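Local coordinates for protein ulvan Lyase-PL25 (Pseudoalteromonas sp. PLSV, PDB 5UAM) that cleaves ulvan, the sulfated cell-wall polysaccharide of green seaweeds, acting as a polysaccharide lyase of family 25 on a beta-propeller fold, at residues D238-W243 against R252-E257; L302-G307 against I319-G324; R258-F263 against A296-E301. All blocks are in the same frame, centred on the assembly; numbering follows the deposited sequence.

Contact 1. Residues D238-W243 against R252-E257. With ZN (zinc ion), chain D; EDO (1,2-ethanediol), chain H.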
# COMPACT_ATOMS: atom_id res chain seq x y z
N ASP A 238 -7.02 -9.67 -3.22
CA ASP A 238 -7.90 -10.61 -2.53
C ASP A 238 -9.35 -10.18 -2.70
O ASP A 238 -9.66 -9.07 -3.14
CB ASP A 238 -7.51 -10.88 -1.05
CG ASP A 238 -7.62 -9.66 -0.12
OD1 ASP A 238 -7.51 -8.51 -0.55
OD2 ASP A 238 -7.78 -9.89 1.11
N TYR A 239 -10.24 -11.12 -2.39
CA TYR A 239 -11.68 -10.95 -2.58
C TYR A 239 -12.38 -10.68 -1.26
O TYR A 239 -12.16 -11.40 -0.28
CB TYR A 239 -12.26 -12.19 -3.23
CG TYR A 239 -13.77 -12.15 -3.37
CD1 TYR A 239 -14.36 -11.45 -4.40
CD2 TYR A 239 -14.58 -12.87 -2.50
CE1 TYR A 239 -15.73 -11.43 -4.53
CE2 TYR A 239 -15.96 -12.85 -2.63
CZ TYR A 239 -16.53 -12.13 -3.66
OH TYR A 239 -17.90 -12.12 -3.79
N HIS A 240 -13.23 -9.66 -1.24
CA HIS A 240 -14.05 -9.31 -0.09
C HIS A 240 -15.49 -9.77 -0.35
O HIS A 240 -16.11 -9.34 -1.33
CB HIS A 240 -13.97 -7.80 0.16
CG HIS A 240 -14.96 -7.27 1.15
ND1 HIS A 240 -15.17 -7.84 2.38
CD2 HIS A 240 -15.78 -6.20 1.09
CE1 HIS A 240 -16.09 -7.15 3.03
NE2 HIS A 240 -16.47 -6.14 2.27
N VAL A 241 -15.99 -10.66 0.51
CA VAL A 241 -17.40 -11.03 0.54
C VAL A 241 -18.11 -9.88 1.24
O VAL A 241 -18.07 -9.78 2.47
CB VAL A 241 -17.64 -12.34 1.29
CG1 VAL A 241 -19.09 -12.80 1.09
CG2 VAL A 241 -16.63 -13.43 0.92
N CYS A 242 -18.76 -9.01 0.48
CA CYS A 242 -19.34 -7.80 1.05
C CYS A 242 -20.82 -8.07 1.33
O CYS A 242 -21.69 -7.88 0.49
CB CYS A 242 -19.11 -6.61 0.13
SG CYS A 242 -19.59 -5.05 0.89
N TRP A 243 -21.09 -8.52 2.56
CA TRP A 243 -22.41 -9.01 2.92
C TRP A 243 -23.40 -7.87 3.11
O TRP A 243 -23.06 -6.81 3.64
CB TRP A 243 -22.32 -9.77 4.25
CG TRP A 243 -21.67 -11.11 4.17
CD1 TRP A 243 -20.38 -11.43 4.54
CD2 TRP A 243 -22.26 -12.33 3.71
NE1 TRP A 243 -20.16 -12.78 4.33
CE2 TRP A 243 -21.29 -13.34 3.82
CE3 TRP A 243 -23.52 -12.65 3.20
CZ2 TRP A 243 -21.56 -14.67 3.46
CZ3 TRP A 243 -23.78 -13.97 2.84
CH2 TRP A 243 -22.79 -14.95 2.96
N ARG A 252 -24.91 -12.62 10.89
CA ARG A 252 -23.68 -11.92 11.27
C ARG A 252 -23.57 -10.57 10.56
O ARG A 252 -23.01 -9.62 11.11
CB ARG A 252 -22.47 -12.79 10.94
CG ARG A 252 -21.14 -12.23 11.41
CD ARG A 252 -20.01 -13.23 11.16
NE ARG A 252 -18.73 -12.82 11.75
CZ ARG A 252 -17.62 -13.54 11.69
NH1 ARG A 252 -17.63 -14.71 11.07
NH2 ARG A 252 -16.50 -13.10 12.25
N GLY A 253 -24.08 -10.48 9.33
CA GLY A 253 -24.09 -9.20 8.64
C GLY A 253 -22.75 -8.84 8.04
O GLY A 253 -21.90 -9.68 7.74
N HIS A 254 -22.54 -7.54 7.88
CA HIS A 254 -21.37 -7.08 7.15
C HIS A 254 -20.13 -7.11 8.04
O HIS A 254 -20.11 -6.52 9.12
CB HIS A 254 -21.58 -5.67 6.61
CG HIS A 254 -20.41 -5.19 5.83
ND1 HIS A 254 -19.36 -4.52 6.40
CD2 HIS A 254 -20.08 -5.40 4.53
CE1 HIS A 254 -18.44 -4.29 5.48
NE2 HIS A 254 -18.85 -4.82 4.34
N THR A 255 -19.09 -7.79 7.56
CA THR A 255 -17.81 -7.90 8.25
C THR A 255 -16.68 -7.52 7.29
O THR A 255 -16.93 -7.09 6.16
CB THR A 255 -17.58 -9.34 8.71
OG1 THR A 255 -17.48 -10.17 7.54
CG2 THR A 255 -18.70 -9.84 9.65
N THR A 256 -15.43 -7.71 7.71
CA THR A 256 -14.29 -7.52 6.82
C THR A 256 -13.87 -8.81 6.12
O THR A 256 -12.74 -8.90 5.64
CB THR A 256 -13.08 -6.96 7.58
OG1 THR A 256 -12.66 -7.89 8.57
CG2 THR A 256 -13.42 -5.64 8.24
N GLU A 257 -14.76 -9.80 6.04
CA GLU A 257 -14.42 -11.10 5.46
C GLU A 257 -13.79 -10.96 4.09
O GLU A 257 -14.40 -10.42 3.16
CB GLU A 257 -15.69 -11.95 5.37
CG GLU A 257 -15.39 -13.37 4.92
CD GLU A 257 -16.60 -14.29 4.90
OE1 GLU A 257 -17.66 -13.94 5.48
OE2 GLU A 257 -16.48 -15.40 4.34
ZN ZN D . -17.97 -4.77 2.48
C1 EDO H . -8.51 -6.53 8.35
O1 EDO H . -7.30 -7.16 8.80
C2 EDO H . -9.36 -7.47 7.48
O2 EDO H . -10.02 -8.47 8.28
O HOH W 1 -18.97 -8.48 4.56
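His-240 reaches from the end of a strand to the loop 252-257 and is held at both ring nitrogens. Its CB stands 4.0 Å from Glu-257 O, and CG lying anti to the backbone N (chi1 169°) swings the ring so that its ND1 edge faces that carbonyl and NE2 the metal. ND1 donates to Glu-257 O at 2.8 Å, within the ring plane, though the carbonyl is met from above its own plane. CE1 lies edge-on to Thr-255 O, 3.2 Å away, and CD2 flanks the metal. At the tip NE2 binds the zinc ion at 2.0 Å. Donation from ND1 suits NE2 as the metal ligand, and with both nitrogens engaged the ring is likely to be held against turning.

Cys-242, two residues on and so on the same side of the strand, binds the zinc ion through SG at 2.3 Å, and His-254 through NE2 at 2.1 Å; the two imidazole planes stand nearly perpendicular. Farther out, Trp-243 NE1 donates to Glu-257 OE1 (3.0 Å, 162° at the hydrogen), meeting the carboxylate from above its plane, while Glu-257 OE2 bonds to His-259. A water joins Val-241 O, Trp-243 N and Thr-255 N. With His-184 as fourth ligand, three histidines and one cysteine pin the loop to a propeller strand, consistent with a structural zinc site whose His-184 and His-254 probably also bind substrate.

Contact 2. Residues L302-G307 against I319-G324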
# COMPACT_ATOMS: atom_id res chain seq x y z
N LEU A 302 -9.60 -19.19 6.07
CA LEU A 302 -8.81 -18.10 6.62
C LEU A 302 -9.23 -16.78 5.99
O LEU A 302 -9.49 -16.70 4.78
CB LEU A 302 -7.33 -18.32 6.38
CG LEU A 302 -6.73 -19.57 7.01
CD1 LEU A 302 -5.27 -19.65 6.64
CD2 LEU A 302 -6.92 -19.58 8.52
N TRP A 303 -9.27 -15.73 6.81
CA TRP A 303 -9.55 -14.38 6.35
C TRP A 303 -8.25 -13.68 5.99
O TRP A 303 -7.24 -13.79 6.70
CB TRP A 303 -10.25 -13.59 7.45
CG TRP A 303 -11.68 -13.98 7.70
CD1 TRP A 303 -12.27 -15.19 7.44
CD2 TRP A 303 -12.71 -13.14 8.25
NE1 TRP A 303 -13.60 -15.15 7.80
CE2 TRP A 303 -13.89 -13.90 8.29
CE3 TRP A 303 -12.75 -11.82 8.70
CZ2 TRP A 303 -15.09 -13.39 8.78
CZ3 TRP A 303 -13.94 -11.31 9.19
CH2 TRP A 303 -15.10 -12.09 9.22
N THR A 304 -8.27 -12.93 4.89
CA THR A 304 -7.07 -12.33 4.33
C THR A 304 -7.02 -10.82 4.50
O THR A 304 -8.02 -10.14 4.76
CB THR A 304 -6.94 -12.66 2.83
OG1 THR A 304 -8.17 -12.36 2.18
CG2 THR A 304 -6.61 -14.14 2.67
N PHE A 305 -5.81 -10.31 4.36
CA PHE A 305 -5.54 -8.88 4.25
C PHE A 305 -4.39 -8.80 3.27
O PHE A 305 -3.35 -9.43 3.48
CB PHE A 305 -5.15 -8.29 5.61
CG PHE A 305 -4.93 -6.79 5.60
CD1 PHE A 305 -6.00 -5.92 5.65
CD2 PHE A 305 -3.64 -6.27 5.55
CE1 PHE A 305 -5.79 -4.55 5.64
CE2 PHE A 305 -3.44 -4.91 5.54
CZ PHE A 305 -4.51 -4.07 5.59
N ASN A 306 -4.60 -8.10 2.18
CA ASN A 306 -3.67 -8.18 1.07
C ASN A 306 -2.30 -7.61 1.42
O ASN A 306 -2.14 -6.78 2.33
CB ASN A 306 -4.26 -7.47 -0.15
CG ASN A 306 -3.64 -7.90 -1.43
OD1 ASN A 306 -3.23 -9.04 -1.58
ND2 ASN A 306 -3.58 -6.98 -2.38
N GLY A 307 -1.30 -8.09 0.69
CA GLY A 307 0.07 -7.65 0.83
C GLY A 307 0.56 -7.02 -0.45
O GLY A 307 0.04 -5.98 -0.82
N ILE A 319 4.14 -13.43 -4.19
CA ILE A 319 3.04 -12.72 -3.55
C ILE A 319 3.17 -12.84 -2.04
O ILE A 319 3.38 -13.94 -1.52
CB ILE A 319 1.69 -13.30 -4.00
CG1 ILE A 319 1.49 -13.11 -5.51
CG2 ILE A 319 0.53 -12.65 -3.24
CD1 ILE A 319 0.26 -13.79 -6.06
N ALA A 320 3.02 -11.71 -1.34
CA ALA A 320 2.81 -11.70 0.10
C ALA A 320 1.33 -11.55 0.36
O ALA A 320 0.69 -10.62 -0.17
CB ALA A 320 3.56 -10.53 0.73
N ILE A 321 0.76 -12.45 1.14
CA ILE A 321 -0.65 -12.42 1.49
C ILE A 321 -0.75 -12.63 2.99
O ILE A 321 -0.17 -13.58 3.53
CB ILE A 321 -1.46 -13.48 0.71
CG1 ILE A 321 -2.94 -13.44 1.07
CG2 ILE A 321 -0.87 -14.87 0.89
CD1 ILE A 321 -3.62 -12.12 0.73
N ASN A 322 -1.48 -11.76 3.68
CA ASN A 322 -1.70 -12.00 5.10
C ASN A 322 -2.99 -12.77 5.29
O ASN A 322 -3.98 -12.50 4.60
CB ASN A 322 -1.75 -10.69 5.88
CG ASN A 322 -0.51 -9.86 5.67
OD1 ASN A 322 0.54 -10.16 6.24
ND2 ASN A 322 -0.61 -8.85 4.84
N ALA A 323 -2.99 -13.71 6.22
CA ALA A 323 -4.21 -14.46 6.49
C ALA A 323 -4.20 -14.93 7.92
O ALA A 323 -3.15 -15.08 8.54
CB ALA A 323 -4.32 -15.66 5.54
N GLY A 324 -5.40 -15.17 8.45
CA GLY A 324 -5.52 -15.60 9.83
C GLY A 324 -6.87 -16.23 10.10
O GLY A 324 -7.83 -16.06 9.33
O HOH W 2 -0.76 -9.65 -2.43
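Phe-305 O is gripped by two donors of one residue, the backbone N of Asn-322 at 3.0 Å and its side-chain ND2 at 3.1 Å, which arrive from opposite faces of the carbonyl plane. The amide can reach back because CG lies anti to its own carbonyl carbon (chi1 -56°), which brings ND2 over the neighbouring strand with Phe-305 O close to the amide plane. Asn-322 O in turn accepts from Phe-305 N, completing the hydrogen-bonded pair of this antiparallel hairpin. The far end of the amide is fixed too, since OD1 is bonded to Thr-337 on the next strand. With an alanine in its place, Phe-305 O would probably keep only the backbone donor of the two, and the Thr-337 hydroxyl would lose its amide partner.

Beside this amide runs the Phe-305 side chain, pointing the same way, with Asn-322 ND2 4.0 Å from Phe-305 CD2 at the ring edge and the two planes turned 41° apart. On the other face of the sheet Thr-304 CG2 meets Ala-323 CB, also 4.0 Å away, and Ile-321 CD1 touches Thr-304 CB. Small and branched side chains suit this non-hydrogen-bonded pair, whose strands approach closely. Thr-304 OG1 is bonded to Asp-238, so its methyl is the part given to the hairpin.

At the open end of the hairpin Trp-303 N donates to Gly-324 O and Gly-324 N to Trp-303 O, each at 2.9 Å. Here Leu-302 lays CD2 against the backbone of Gly-324. Asn-322 thus adds a side-chain donor to a carbonyl that the backbone already bonds, and with OD1 satisfied by Thr-337 the buried amide is tied into the sheet at both ends.

Contact 3. Residues R258-F263 against A296-E301. With EDO (1,2-ethanediol), chain M.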
# COMPACT_ATOMS: atom_id res chain seq x y z
N ARG A 258 -12.57 -11.49 3.96
CA ARG A 258 -11.86 -11.54 2.69
C ARG A 258 -11.20 -12.90 2.61
O ARG A 258 -10.86 -13.49 3.63
CB ARG A 258 -10.77 -10.45 2.61
CG ARG A 258 -11.33 -9.03 2.67
CD ARG A 258 -10.35 -8.02 3.28
NE ARG A 258 -9.14 -7.84 2.48
CZ ARG A 258 -8.37 -6.76 2.50
NH1 ARG A 258 -8.65 -5.73 3.29
NH2 ARG A 258 -7.31 -6.71 1.69
N HIS A 259 -11.03 -13.41 1.38
CA HIS A 259 -10.35 -14.68 1.19
C HIS A 259 -9.51 -14.64 -0.07
O HIS A 259 -9.78 -13.88 -1.00
CB HIS A 259 -11.32 -15.84 1.00
CG HIS A 259 -12.30 -15.99 2.10
ND1 HIS A 259 -11.96 -16.47 3.35
CD2 HIS A 259 -13.63 -15.72 2.14
CE1 HIS A 259 -13.04 -16.47 4.12
NE2 HIS A 259 -14.06 -16.03 3.41
N ASP A 260 -8.53 -15.54 -0.09
CA ASP A 260 -7.79 -15.96 -1.29
C ASP A 260 -6.86 -14.87 -1.80
O ASP A 260 -6.84 -13.75 -1.29
CB ASP A 260 -8.75 -16.46 -2.38
CG ASP A 260 -9.67 -17.57 -1.89
OD1 ASP A 260 -9.32 -18.31 -0.94
OD2 ASP A 260 -10.77 -17.72 -2.48
N VAL A 261 -6.02 -15.22 -2.77
CA VAL A 261 -5.20 -14.22 -3.43
C VAL A 261 -5.07 -14.60 -4.90
O VAL A 261 -4.99 -15.78 -5.25
CB VAL A 261 -3.83 -14.00 -2.72
CG1 VAL A 261 -2.89 -15.17 -2.89
CG2 VAL A 261 -3.18 -12.70 -3.19
N TYR A 262 -5.10 -13.57 -5.74
CA TYR A 262 -5.14 -13.67 -7.18
C TYR A 262 -4.02 -12.81 -7.76
O TYR A 262 -3.49 -11.92 -7.09
CB TYR A 262 -6.46 -13.11 -7.70
CG TYR A 262 -7.74 -13.72 -7.16
CD1 TYR A 262 -8.23 -13.37 -5.91
CD2 TYR A 262 -8.48 -14.59 -7.93
CE1 TYR A 262 -9.41 -13.89 -5.44
CE2 TYR A 262 -9.67 -15.11 -7.47
CZ TYR A 262 -10.14 -14.74 -6.23
OH TYR A 262 -11.32 -15.26 -5.75
N PHE A 263 -3.71 -13.05 -9.04
CA PHE A 263 -2.62 -12.36 -9.73
C PHE A 263 -2.96 -12.13 -11.21
O PHE A 263 -3.43 -13.04 -11.88
CB PHE A 263 -1.33 -13.19 -9.68
CG PHE A 263 -0.19 -12.55 -10.39
CD1 PHE A 263 0.61 -11.62 -9.74
CD2 PHE A 263 0.07 -12.84 -11.72
CE1 PHE A 263 1.64 -11.00 -10.43
CE2 PHE A 263 1.08 -12.20 -12.38
CZ PHE A 263 1.87 -11.30 -11.74
N ALA A 296 -4.30 -17.43 -7.43
CA ALA A 296 -2.94 -17.84 -7.10
C ALA A 296 -2.88 -18.75 -5.89
O ALA A 296 -2.16 -19.75 -5.92
CB ALA A 296 -2.06 -16.62 -6.84
N MET A 297 -3.63 -18.47 -4.82
CA MET A 297 -3.67 -19.39 -3.69
C MET A 297 -4.98 -19.20 -2.94
O MET A 297 -5.29 -18.08 -2.50
CB MET A 297 -2.48 -19.12 -2.76
CG MET A 297 -2.32 -20.19 -1.69
SD MET A 297 -1.97 -21.83 -2.36
CE MET A 297 -0.37 -21.63 -3.15
N ARG A 298 -5.72 -20.29 -2.78
CA ARG A 298 -6.90 -20.27 -1.93
C ARG A 298 -6.46 -20.33 -0.48
O ARG A 298 -5.44 -20.94 -0.15
CB ARG A 298 -7.81 -21.45 -2.28
CG ARG A 298 -8.51 -21.23 -3.61
CD ARG A 298 -9.53 -22.33 -4.02
NE ARG A 298 -10.30 -21.85 -5.17
CZ ARG A 298 -9.93 -21.98 -6.44
NH1 ARG A 298 -8.81 -22.62 -6.76
NH2 ARG A 298 -10.69 -21.46 -7.41
N THR A 299 -7.22 -19.66 0.39
CA THR A 299 -6.89 -19.63 1.81
C THR A 299 -7.92 -20.34 2.66
O THR A 299 -7.94 -20.20 3.89
CB THR A 299 -6.69 -18.19 2.30
OG1 THR A 299 -7.91 -17.44 2.15
CG2 THR A 299 -5.57 -17.53 1.55
N GLY A 300 -8.78 -21.13 2.03
CA GLY A 300 -9.78 -21.87 2.79
C GLY A 300 -10.69 -20.92 3.55
O GLY A 300 -11.19 -19.93 3.01
N GLU A 301 -10.91 -21.23 4.82
CA GLU A 301 -11.72 -20.38 5.68
C GLU A 301 -10.91 -19.24 6.29
O GLU A 301 -11.49 -18.39 6.98
CB GLU A 301 -12.35 -21.22 6.80
CG GLU A 301 -13.41 -22.18 6.28
CD GLU A 301 -14.01 -23.04 7.36
OE1 GLU A 301 -13.67 -22.84 8.54
OE2 GLU A 301 -14.83 -23.93 7.02
C1 EDO M . -6.53 -2.26 2.33
O1 EDO M . -7.50 -3.06 3.01
C2 EDO M . -5.37 -3.15 1.99
O2 EDO M . -5.74 -4.21 1.12
O HOH W 3 -11.36 -19.64 0.33
O HOH W 4 -12.13 -19.96 -3.15
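Asp-260 and Thr-299 face each other in a reciprocal pair, each side chain bonded to the other's backbone N. The carboxylate oxygen OD1 of Asp-260 accepts from Thr-299 N at 2.8 Å, met on its anti side and 18° out of the carboxylate plane, while Asp-260 N donates to Thr-299 OG1 at 3.0 Å. Thr-299 OG1 sits between its backbone N and carbonyl carbon (chi1 62°), a position from which it also meets Leu-302 O. Asp-260 has a positive phi of 71°, unusual for a residue with a side chain, and the paired bonds are likely to steady the backbone in this conformation.

Two waters extend the carboxylate. One donates to OD1 and to Gly-300 O, the other to OD2, with a long, weak bond from Arg-298 NE. Arg-298 runs outward, its CB 3.7 Å from Asp-260 OD1 and its charge not in direct contact with the acid.

The His-259 ring turns its edge to the following loop, CE1 lying 3.8 Å from Glu-301 O near the ring plane. Its ND1 serves the backbone carbonyl of Leu-302 and its NE2 the carboxylate of Glu-257. Val-261 then supplies the apolar part, with CG1 against Met-297 CB at 4.0 Å and, less closely, against Ala-296 CB; its branched side chain suits a strand position facing both. Val-261 O accepts from Ala-296 N (2.8 Å) and Met-297 N (3.0 Å), a classic beta bulge.

Where the short strand gives way to loop, side-chain acceptors thus take over from backbone carbonyls: the acid and the hydroxyl accept from the backbone N of Thr-299 and of Asp-260, and waters bind both carboxylate oxygens on the partly exposed side.

In the fold
From the N terminus, contact 1 comes first: strand 232-243 ends at the zinc ion, and the loop 244-257 returns to the same site before strand 258-267 begins. That strand opens contact 3, which closes a longer excursion of 32 residues, including helix 287-293, when 296-301 comes back antiparallel to it. Contact 2 follows as the hairpin of strands 303-311 and 317-324, starting the next sheet. The three lie in series, none nested within another. They nonetheless touch: Asp-238 of contact 1 meets Arg-258 of contact 3 and Thr-304 of contact 2, and His-259 bonds to Leu-302, joining the zinc-bearing sheet to the neighbouring four-stranded sheet.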